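Local coordinates for Hydrogenase/urease maturation factor HypB (Helicobacter pylori, PDB 4LPS), which is a nickel-binding GTPase required for nickel insertion into [NiFe] hydrogenase and for urease maturation, at residues N30-K33 and A34-K38; L119-E123 and G124-K128; D217-S220 and L221-F224; D223-N226 and F227-K231. All coordinates share one frame; numbering follows the deposited sequence.

Contact 1: N30-K33 and A34-K38; sequences NDIK and AAEMK. With GOL (glycerol), chain L.
Lys33 and Glu36, one turn apart, cross at about a right angle on the surface of helix 29-43 and are joined by a glycerol between their charged ends. Backbone bonds run through the helix between the two halves, from Ala34 N to Asn30 O (2.7 Å) through to Met37 N to Lys33 O (2.9 Å). The tight side is where Ala34 and Met37 are buried against helix 110-122, touching Ala110 and Phe117. Asn30 is held at both ends of its amide, by Ala110 N and the carbonyl of Asn147.

The outer side is looser. Ile32 and Ala35 are exposed, and Lys33 NZ stays 4.1 Å from Glu36 OE2, too far for a salt bridge. CG of Lys33 stands opposite its backbone N (chi1 -169°) and the chain bends at the next bond, bringing CD to 3.6 Å from Glu36 OE2. Glycerol, probably from the crystallisation liquor, closes the circuit: Lys33 NZ donates to its O1 at 2.9 Å, and its O3 donates to Glu36 OE2 at 2.7 Å. Because Lys33 also forms a salt bridge with Glu114, its charge is probably balanced chiefly by helix 110-122, with Glu36 adding a weaker electrostatic pull.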
loop_
_atom_site.group_PDB
_atom_site.type_symbol
_atom_site.label_atom_id
_atom_site.label_comp_id
_atom_site.label_asym_id
_atom_site.label_seq_id
_atom_site.Cartn_x
_atom_site.Cartn_y
_atom_site.Cartn_z
ATOM N N ASN A 30 -13.021 2.436 -14.954
ATOM C CA ASN A 30 -12.191 1.890 -13.889
ATOM C C ASN A 30 -12.996 1.789 -12.596
ATOM O O ASN A 30 -12.849 0.829 -11.842
ATOM C CB ASN A 30 -10.932 2.729 -13.668
ATOM C CG ASN A 30 -9.986 2.095 -12.662
ATOM O OD1 ASN A 30 -9.349 1.081 -12.947
ATOM N ND2 ASN A 30 -9.904 2.682 -11.473
ATOM N N ASP A 31 -13.830 2.798 -12.337
ATOM C CA ASP A 31 -14.689 2.820 -11.153
ATOM C C ASP A 31 -15.655 1.633 -11.126
ATOM O O ASP A 31 -15.875 1.028 -10.078
ATOM C CB ASP A 31 -15.473 4.131 -11.089
ATOM C CG ASP A 31 -14.804 5.178 -10.216
ATOM O OD1 ASP A 31 -13.680 4.938 -9.727
ATOM O OD2 ASP A 31 -15.414 6.252 -10.019
ATOM N N ILE A 32 -16.244 1.318 -12.276
ATOM C CA ILE A 32 -17.107 0.147 -12.394
ATOM C C ILE A 32 -16.320 -1.120 -12.077
ATOM O O ILE A 32 -16.737 -1.933 -11.248
ATOM C CB ILE A 32 -17.723 0.021 -13.807
ATOM C CG1 ILE A 32 -18.706 1.163 -14.082
ATOM C CG2 ILE A 32 -18.430 -1.317 -13.968
ATOM C CD1 ILE A 32 -19.889 1.187 -13.141
ATOM N N LYS A 33 -15.183 -1.281 -12.749
ATOM C CA LYS A 33 -14.335 -2.456 -12.572
ATOM C C LYS A 33 -13.801 -2.586 -11.144
ATOM O O LYS A 33 -13.654 -3.693 -10.628
ATOM C CB LYS A 33 -13.173 -2.425 -13.569
ATOM C CG LYS A 33 -12.406 -3.733 -13.630
ATOM C CD LYS A 33 -13.355 -4.887 -13.944
ATOM C CE LYS A 33 -12.599 -6.178 -14.196
ATOM N NZ LYS A 33 -13.514 -7.354 -14.267
ATOM N N ALA A 34 -13.503 -1.454 -10.515
ATOM C CA ALA A 34 -13.068 -1.447 -9.123
ATOM C C ALA A 34 -14.169 -1.941 -8.192
ATOM O O ALA A 34 -13.903 -2.673 -7.238
ATOM C CB ALA A 34 -12.623 -0.056 -8.718
ATOM N N ALA A 35 -15.401 -1.523 -8.465
ATOM C CA ALA A 35 -16.550 -1.957 -7.681
ATOM C C ALA A 35 -16.793 -3.455 -7.844
ATOM O O ALA A 35 -17.187 -4.139 -6.897
ATOM C CB ALA A 35 -17.789 -1.168 -8.082
ATOM N N GLU A 36 -16.569 -3.957 -9.055
ATOM C CA GLU A 36 -16.736 -5.379 -9.341
ATOM C C GLU A 36 -15.645 -6.214 -8.680
ATOM O O GLU A 36 -15.897 -7.333 -8.233
ATOM C CB GLU A 36 -16.746 -5.618 -10.848
ATOM C CG GLU A 36 -18.003 -5.108 -11.530
ATOM C CD GLU A 36 -17.967 -5.316 -13.023
ATOM O OE1 GLU A 36 -19.000 -5.716 -13.595
ATOM O OE2 GLU A 36 -16.899 -5.079 -13.623
ATOM N N MET A 37 -14.426 -5.682 -8.641
ATOM C CA MET A 37 -13.334 -6.370 -7.959
ATOM C C MET A 37 -13.574 -6.394 -6.458
ATOM O O MET A 37 -13.225 -7.365 -5.786
ATOM C CB MET A 37 -11.985 -5.714 -8.265
ATOM C CG MET A 37 -11.449 -5.996 -9.663
ATOM S SD MET A 37 -11.344 -7.762 -10.049
ATOM C CE MET A 37 -10.291 -8.334 -8.714
ATOM N N LYS A 38 -14.143 -5.311 -5.932
ATOM C CA LYS A 38 -14.475 -5.239 -4.512
ATOM C C LYS A 38 -15.493 -6.308 -4.108
ATOM O O LYS A 38 -15.420 -6.849 -3.005
ATOM C CB LYS A 38 -15.001 -3.852 -4.144
ATOM C CG LYS A 38 -15.077 -3.625 -2.637
ATOM C CD LYS A 38 -15.464 -2.200 -2.279
ATOM C CE LYS A 38 -15.680 -2.065 -0.779
ATOM N NZ LYS A 38 -16.143 -0.705 -0.399
HETATM C C1 GOL L . -16.591 -7.729 -16.058
HETATM O O1 GOL L . -15.579 -8.680 -15.811
HETATM C C2 GOL L . -15.931 -6.389 -16.363
HETATM O O2 GOL L . -14.950 -6.565 -17.362
HETATM C C3 GOL L . -16.976 -5.388 -16.844
HETATM O O3 GOL L . -16.775 -4.162 -16.179
#

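Contact 2: L119-E123 and G124-K128; sequences LLKDE and GALEK. With PO4 (phosphate ion), chain I.
Gly124 leaves the helix with a positive phi of 88° and turns the chain back over the last turn, so that Ala125 and Leu126 come to lie against Leu120 and Lys121. This is a Schellman motif. At these backbone angles a beta carbon would be jammed against the carbonyl oxygen of Glu123, which accounts for the glycine. Gly124 N donates to Lys121 O at 3.0 Å, approaching from above the carbonyl plane, while Leu120 O receives two weak bonds, from Ala125 N at 2.9 Å and from Leu126 N at 3.5 Å. A water accepts from Glu127 N and donates to Lys121 O, tying the returning chain to the carbonyl that also receives Gly124 N.

In the apolar closure Leu126 uses both methyl branches, Leu120 its CB and CD2. Leu120 CD2 meets Ala125 CB at 3.8 Å, and Leu126 CD2 rests near Leu120 CB. Leu126 CD1 presses on Lys121 CB at 3.6 Å, the two side chains running at about a right angle. Lys121 CG stands opposite the backbone N (chi1 -176°) and the chain runs on extended to place NZ by a phosphate, probably from the crystallisation liquor, in weak bonds to O3 and O2; Arg40 binds the same ion.

The motif ends helix 110-122 ahead of strand 131-135. Leu120 and Leu126 pack on Cys75 of strand 74-80, and Glu123 bonds to His98 of the edge strand 97-101.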
loop_
_atom_site.group_PDB
_atom_site.type_symbol
_atom_site.label_atom_id
_atom_site.label_comp_id
_atom_site.label_asym_id
_atom_site.label_seq_id
_atom_site.Cartn_x
_atom_site.Cartn_y
_atom_site.Cartn_z
ATOM N N LEU A 119 -5.117 -15.929 -10.520
ATOM C CA LEU A 119 -3.970 -16.807 -10.285
ATOM C C LEU A 119 -3.805 -17.122 -8.804
ATOM O O LEU A 119 -3.656 -18.284 -8.423
ATOM C CB LEU A 119 -2.679 -16.176 -10.815
ATOM C CG LEU A 119 -2.512 -15.985 -12.324
ATOM C CD1 LEU A 119 -1.245 -15.206 -12.609
ATOM C CD2 LEU A 119 -2.469 -17.324 -13.041
ATOM N N LEU A 120 -3.827 -16.081 -7.978
ATOM C CA LEU A 120 -3.693 -16.238 -6.535
ATOM C C LEU A 120 -4.819 -17.089 -5.962
ATOM O O LEU A 120 -4.614 -17.852 -5.017
ATOM C CB LEU A 120 -3.659 -14.870 -5.853
ATOM C CG LEU A 120 -2.359 -14.082 -6.033
ATOM C CD1 LEU A 120 -2.513 -12.672 -5.497
ATOM C CD2 LEU A 120 -1.212 -14.794 -5.335
ATOM N N LYS A 121 -6.010 -16.948 -6.536
ATOM C CA LYS A 121 -7.141 -17.770 -6.133
ATOM C C LYS A 121 -6.888 -19.236 -6.467
ATOM O O LYS A 121 -7.035 -20.108 -5.610
ATOM C CB LYS A 121 -8.429 -17.296 -6.807
ATOM C CG LYS A 121 -9.662 -18.054 -6.346
ATOM C CD LYS A 121 -10.841 -17.849 -7.281
ATOM C CE LYS A 121 -12.073 -18.567 -6.756
ATOM N NZ LYS A 121 -13.168 -18.600 -7.759
ATOM N N ASP A 122 -6.505 -19.493 -7.713
ATOM C CA ASP A 122 -6.295 -20.857 -8.190
ATOM C C ASP A 122 -5.136 -21.540 -7.469
ATOM O O ASP A 122 -5.083 -22.767 -7.378
ATOM C CB ASP A 122 -6.048 -20.856 -9.699
ATOM C CG ASP A 122 -7.290 -20.496 -10.494
ATOM O OD1 ASP A 122 -8.396 -20.504 -9.914
ATOM O OD2 ASP A 122 -7.157 -20.194 -11.701
ATOM N N GLU A 123 -4.206 -20.736 -6.966
ATOM C CA GLU A 123 -3.040 -21.252 -6.261
ATOM C C GLU A 123 -3.353 -21.518 -4.793
ATOM O O GLU A 123 -2.560 -22.144 -4.090
ATOM C CB GLU A 123 -1.871 -20.271 -6.390
ATOM C CG GLU A 123 -1.216 -20.270 -7.765
ATOM C CD GLU A 123 -0.340 -19.054 -7.999
ATOM O OE1 GLU A 123 -0.174 -18.240 -7.065
ATOM O OE2 GLU A 123 0.187 -18.911 -9.123
ATOM N N GLY A 124 -4.507 -21.038 -4.335
ATOM C CA GLY A 124 -4.932 -21.254 -2.962
ATOM C C GLY A 124 -4.433 -20.190 -2.003
ATOM O O GLY A 124 -4.626 -20.288 -0.788
ATOM N N ALA A 125 -3.775 -19.177 -2.552
ATOM C CA ALA A 125 -3.212 -18.099 -1.749
ATOM C C ALA A 125 -4.283 -17.262 -1.055
ATOM O O ALA A 125 -4.080 -16.785 0.063
ATOM C CB ALA A 125 -2.336 -17.214 -2.616
ATOM N N LEU A 126 -5.412 -17.066 -1.728
ATOM C CA LEU A 126 -6.499 -16.256 -1.181
ATOM C C LEU A 126 -7.194 -16.939 -0.007
ATOM O O LEU A 126 -7.599 -16.279 0.953
ATOM C CB LEU A 126 -7.525 -15.929 -2.267
ATOM C CG LEU A 126 -7.039 -15.098 -3.454
ATOM C CD1 LEU A 126 -8.215 -14.676 -4.320
ATOM C CD2 LEU A 126 -6.264 -13.877 -2.977
ATOM N N GLU A 127 -7.333 -18.260 -0.089
ATOM C CA GLU A 127 -7.971 -19.026 0.973
ATOM C C GLU A 127 -7.240 -18.882 2.306
ATOM O O GLU A 127 -7.867 -18.865 3.363
ATOM C CB GLU A 127 -8.050 -20.508 0.589
ATOM C CG GLU A 127 -9.177 -20.865 -0.374
ATOM C CD GLU A 127 -9.225 -22.350 -0.686
ATOM O OE1 GLU A 127 -8.455 -23.114 -0.066
ATOM O OE2 GLU A 127 -10.029 -22.753 -1.554
ATOM N N LYS A 128 -5.916 -18.773 2.250
ATOM C CA LYS A 128 -5.100 -18.700 3.459
ATOM C C LYS A 128 -4.824 -17.270 3.928
ATOM O O LYS A 128 -4.135 -17.065 4.926
ATOM C CB LYS A 128 -3.774 -19.430 3.233
ATOM C CG LYS A 128 -3.934 -20.874 2.772
ATOM C CD LYS A 128 -2.612 -21.469 2.298
ATOM C CE LYS A 128 -2.576 -22.974 2.515
ATOM N NZ LYS A 128 -3.682 -23.667 1.792
HETATM P P PO4 I . -14.702 -15.181 -6.497
HETATM O O1 PO4 I . -14.994 -15.385 -5.032
HETATM O O2 PO4 I . -13.222 -15.345 -6.723
HETATM O O3 PO4 I . -15.441 -16.199 -7.329
HETATM O O4 PO4 I . -15.135 -13.797 -6.910
HETATM O O HOH W 1 -7.612 -19.282 -2.902
#

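Contact 3: D217-S220 and L221-F224; sequences DPKS and LEDF
Lys219 and Asp223 form the salt bridge of this contact, one turn apart on the outer face of helix 218-234. Lys219 NZ lies 2.9 Å from Asp223 OD2, on the syn lone pair of that oxygen, with a weaker bond to Asp223 OD1 at 3.0 Å, so the ammonium sits across the mouth of the carboxylate. Bends at chi2 and chi4 fold the lysine chain back over the helix to make this possible. The same chain passes Glu222, with Lys219 CD 3.7 Å from Glu222 OE2.

A capping bond marks the start of the helix. Asp217 holds the N-cap position, and its OD1 accepts a weak bond from Ser220 N at 3.0 Å. A separate bond runs from the side chain of Ser220 to the backbone, OG donating to Asp217 O at 2.7 Å, in the carbonyl plane; the serine chi1 of 76° sets OG between the backbone N and the carbonyl carbon, where it also meets the amide of Ser214.

Among backbone bonds, Leu221 N to Asp217 O is weak at 3.4 Å, whereas Glu222 N to Pro218 O is 2.9 Å and Phe224 N to Ser220 O is 3.1 Å. Apolar contact is made outside the two segments, where Leu221 packs on Phe69.

The whole is an N-capped helix start, with proline as the first helical residue. Through Ser220 it joins the loop holding Ser214, a residue of the GDP pocket in this P-loop GTPase.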
loop_
_atom_site.group_PDB
_atom_site.type_symbol
_atom_site.label_atom_id
_atom_site.label_comp_id
_atom_site.label_asym_id
_atom_site.label_seq_id
_atom_site.Cartn_x
_atom_site.Cartn_y
_atom_site.Cartn_z
ATOM N N ASP A 217 13.317 -0.703 13.073
ATOM C CA ASP A 217 12.483 -0.581 14.264
ATOM C C ASP A 217 11.311 -1.558 14.168
ATOM O O ASP A 217 10.245 -1.214 13.655
ATOM C CB ASP A 217 12.004 0.871 14.423
ATOM C CG ASP A 217 10.941 1.046 15.504
ATOM O OD1 ASP A 217 10.646 0.093 16.256
ATOM O OD2 ASP A 217 10.409 2.170 15.622
ATOM N N PRO A 218 11.516 -2.787 14.664
ATOM C CA PRO A 218 10.493 -3.840 14.705
ATOM C C PRO A 218 9.213 -3.397 15.404
ATOM O O PRO A 218 8.123 -3.833 15.031
ATOM C CB PRO A 218 11.175 -4.959 15.495
ATOM C CG PRO A 218 12.624 -4.767 15.231
ATOM C CD PRO A 218 12.822 -3.277 15.143
ATOM N N LYS A 219 9.353 -2.538 16.408
ATOM C CA LYS A 219 8.213 -2.059 17.178
ATOM C C LYS A 219 7.276 -1.208 16.321
ATOM O O LYS A 219 6.056 -1.268 16.479
ATOM C CB LYS A 219 8.702 -1.261 18.389
ATOM C CG LYS A 219 7.604 -0.731 19.298
ATOM C CD LYS A 219 6.605 -1.817 19.670
ATOM C CE LYS A 219 5.583 -1.306 20.675
ATOM N NZ LYS A 219 5.193 0.107 20.404
ATOM N N SER A 220 7.848 -0.419 15.413
ATOM C CA SER A 220 7.055 0.386 14.487
ATOM C C SER A 220 6.300 -0.503 13.505
ATOM O O SER A 220 5.163 -0.211 13.133
ATOM C CB SER A 220 7.943 1.378 13.729
ATOM O OG SER A 220 8.687 0.739 12.708
ATOM N N LEU A 221 6.942 -1.589 13.088
ATOM C CA LEU A 221 6.320 -2.548 12.186
ATOM C C LEU A 221 5.164 -3.225 12.900
ATOM O O LEU A 221 4.087 -3.414 12.334
ATOM C CB LEU A 221 7.331 -3.599 11.720
ATOM C CG LEU A 221 8.056 -3.415 10.384
ATOM C CD1 LEU A 221 7.062 -3.272 9.239
ATOM C CD2 LEU A 221 9.006 -2.230 10.434
ATOM N N GLU A 222 5.415 -3.601 14.149
ATOM C CA GLU A 222 4.427 -4.271 14.981
ATOM C C GLU A 222 3.210 -3.385 15.235
ATOM O O GLU A 222 2.075 -3.863 15.227
ATOM C CB GLU A 222 5.069 -4.691 16.305
ATOM C CG GLU A 222 4.144 -5.420 17.262
ATOM C CD GLU A 222 4.895 -6.051 18.417
ATOM O OE1 GLU A 222 4.708 -7.263 18.661
ATOM O OE2 GLU A 222 5.670 -5.334 19.086
ATOM N N ASP A 223 3.452 -2.098 15.470
ATOM C CA ASP A 223 2.366 -1.159 15.717
ATOM C C ASP A 223 1.490 -1.002 14.481
ATOM O O ASP A 223 0.264 -0.947 14.584
ATOM C CB ASP A 223 2.917 0.200 16.155
ATOM C CG ASP A 223 3.424 0.192 17.585
ATOM O OD1 ASP A 223 3.228 -0.827 18.280
ATOM O OD2 ASP A 223 4.028 1.203 18.011
ATOM N N PHE A 224 2.124 -0.936 13.314
ATOM C CA PHE A 224 1.392 -0.747 12.066
ATOM C C PHE A 224 0.610 -2.011 11.727
ATOM O O PHE A 224 -0.501 -1.939 11.202
ATOM C CB PHE A 224 2.339 -0.375 10.919
ATOM C CG PHE A 224 1.641 -0.184 9.600
ATOM C CD1 PHE A 224 0.751 0.866 9.421
ATOM C CD2 PHE A 224 1.863 -1.059 8.546
ATOM C CE1 PHE A 224 0.094 1.044 8.210
ATOM C CE2 PHE A 224 1.211 -0.889 7.332
ATOM C CZ PHE A 224 0.324 0.164 7.164
#

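Contact 4: D223-N226 and F227-K231; sequences DFKN and FLLEK
Leu228 lies over one face of the Phe224 ring, its CG 4.2 Å from the ring centroid and 19° off the normal in a CH-pi contact. Its CD1 lies 3.6 Å from Phe224 CE2. Phe227 approaches the same ring with CD2 at 3.9 Å from Phe224 CE1; the two planes are inclined by only 27° but are slid apart, with centroids 6.0 Å from each other, so the rings scarcely overlap. Three residues apart, the two rings leave the same side of the helix, and both carry CG opposite the backbone N (chi1 179° for Phe224).

On another side, Lys225 crosses Leu229 at a slant. Two bends in the lysine chain lay its CD against Leu229 CD1 at 3.6 Å and bring NZ round to Asn226 OD1, a hydrogen bond of 2.7 Å. The ammonium is also held by a salt bridge to Asp71, so two oxygens fix where the chain ends.

Behind these side chains the backbone sets the spacing, with Leu228 N donating to Phe224 O at 3.0 Å and Leu229 N to Lys225 O at 3.0 Å.

Farther out, Phe211 of strand 210-212 meets Phe224 edge-to-face and also touches the ring of Phe227. Helix 218-234 is thereby packed on the parallel sheet: Phe224 and Leu228 both rest on Ile154 of strand 152-158, while on strand 47-52 Phe224 touches Phe51 and Leu228 touches Leu49.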
loop_
_atom_site.group_PDB
_atom_site.type_symbol
_atom_site.label_atom_id
_atom_site.label_comp_id
_atom_site.label_asym_id
_atom_site.label_seq_id
_atom_site.Cartn_x
_atom_site.Cartn_y
_atom_site.Cartn_z
ATOM N N ASP A 223 3.452 -2.098 15.470
ATOM C CA ASP A 223 2.366 -1.159 15.717
ATOM C C ASP A 223 1.490 -1.002 14.481
ATOM O O ASP A 223 0.264 -0.947 14.584
ATOM C CB ASP A 223 2.917 0.200 16.155
ATOM C CG ASP A 223 3.424 0.192 17.585
ATOM O OD1 ASP A 223 3.228 -0.827 18.280
ATOM O OD2 ASP A 223 4.028 1.203 18.011
ATOM N N PHE A 224 2.124 -0.936 13.314
ATOM C CA PHE A 224 1.392 -0.747 12.066
ATOM C C PHE A 224 0.610 -2.011 11.727
ATOM O O PHE A 224 -0.501 -1.939 11.202
ATOM C CB PHE A 224 2.339 -0.375 10.919
ATOM C CG PHE A 224 1.641 -0.184 9.600
ATOM C CD1 PHE A 224 0.751 0.866 9.421
ATOM C CD2 PHE A 224 1.863 -1.059 8.546
ATOM C CE1 PHE A 224 0.094 1.044 8.210
ATOM C CE2 PHE A 224 1.211 -0.889 7.332
ATOM C CZ PHE A 224 0.324 0.164 7.164
ATOM N N LYS A 225 1.206 -3.164 12.017
ATOM C CA LYS A 225 0.550 -4.450 11.804
ATOM C C LYS A 225 -0.735 -4.558 12.622
ATOM O O LYS A 225 -1.774 -4.985 12.113
ATOM C CB LYS A 225 1.509 -5.597 12.156
ATOM C CG LYS A 225 0.952 -7.009 11.972
ATOM C CD LYS A 225 0.279 -7.552 13.230
ATOM C CE LYS A 225 1.279 -7.797 14.342
ATOM N NZ LYS A 225 0.614 -8.335 15.563
ATOM N N ASN A 226 -0.656 -4.175 13.894
ATOM C CA ASN A 226 -1.809 -4.238 14.783
ATOM C C ASN A 226 -2.892 -3.264 14.348
ATOM O O ASN A 226 -4.082 -3.542 14.487
ATOM C CB ASN A 226 -1.395 -3.949 16.227
ATOM C CG ASN A 226 -0.651 -5.106 16.866
ATOM O OD1 ASN A 226 -0.849 -6.263 16.499
ATOM N ND2 ASN A 226 0.207 -4.796 17.833
ATOM N N PHE A 227 -2.464 -2.121 13.821
ATOM C CA PHE A 227 -3.367 -1.145 13.226
ATOM C C PHE A 227 -4.172 -1.760 12.087
ATOM O O PHE A 227 -5.391 -1.596 12.014
ATOM C CB PHE A 227 -2.569 0.063 12.727
ATOM C CG PHE A 227 -3.349 0.995 11.846
ATOM C CD1 PHE A 227 -4.297 1.852 12.383
ATOM C CD2 PHE A 227 -3.117 1.026 10.479
ATOM C CE1 PHE A 227 -5.012 2.713 11.570
ATOM C CE2 PHE A 227 -3.826 1.884 9.658
ATOM C CZ PHE A 227 -4.775 2.730 10.207
ATOM N N LEU A 228 -3.484 -2.478 11.207
ATOM C CA LEU A 228 -4.131 -3.128 10.075
ATOM C C LEU A 228 -5.106 -4.201 10.540
ATOM O O LEU A 228 -6.193 -4.347 9.980
ATOM C CB LEU A 228 -3.083 -3.735 9.143
ATOM C CG LEU A 228 -2.178 -2.751 8.397
ATOM C CD1 LEU A 228 -1.219 -3.498 7.486
ATOM C CD2 LEU A 228 -3.000 -1.754 7.594
ATOM N N LEU A 229 -4.703 -4.951 11.564
ATOM C CA LEU A 229 -5.529 -6.012 12.125
ATOM C C LEU A 229 -6.825 -5.447 12.689
ATOM O O LEU A 229 -7.892 -6.043 12.538
ATOM C CB LEU A 229 -4.767 -6.770 13.216
ATOM C CG LEU A 229 -3.728 -7.800 12.764
ATOM C CD1 LEU A 229 -3.122 -8.509 13.966
ATOM C CD2 LEU A 229 -4.351 -8.806 11.806
ATOM N N GLU A 230 -6.725 -4.298 13.348
ATOM C CA GLU A 230 -7.897 -3.665 13.936
ATOM C C GLU A 230 -8.799 -3.090 12.848
ATOM O O GLU A 230 -10.025 -3.109 12.971
ATOM C CB GLU A 230 -7.476 -2.571 14.922
ATOM C CG GLU A 230 -8.603 -1.638 15.349
ATOM C CD GLU A 230 -9.690 -2.345 16.144
ATOM O OE1 GLU A 230 -9.439 -3.454 16.666
ATOM O OE2 GLU A 230 -10.805 -1.789 16.246
ATOM N N LYS A 231 -8.190 -2.585 11.779
ATOM C CA LYS A 231 -8.955 -2.032 10.667
ATOM C C LYS A 231 -9.780 -3.118 9.981
ATOM O O LYS A 231 -10.932 -2.884 9.613
ATOM C CB LYS A 231 -8.028 -1.329 9.675
ATOM C CG LYS A 231 -7.708 0.100 10.101
ATOM C CD LYS A 231 -9.000 0.900 10.221
ATOM C CE LYS A 231 -8.760 2.288 10.778
ATOM N NZ LYS A 231 -8.781 2.256 12.266
#

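Overall arrangement
Contacts 3 and 4 are successive parts of helix 218-234, sharing Asp223 and Phe224, with centres about 10 Å apart. Capping and a salt bridge dominate the first, whereas aromatic and aliphatic packing against the central sheet dominates the second. Contact 4 lies nearest the core, its centre about 13 Å from that of the chain and none of its touching residues exposed; contacts 1, 2 and 3 lie farther out, each with exposed residues. Contacts 1 and 2 belong to helices 29-43 and 110-122, which pack together beside contact 1; each mixes a buried apolar side with a more open charged one carrying a small molecule. Contact 2 covers a helix end, contact 3 a helix start.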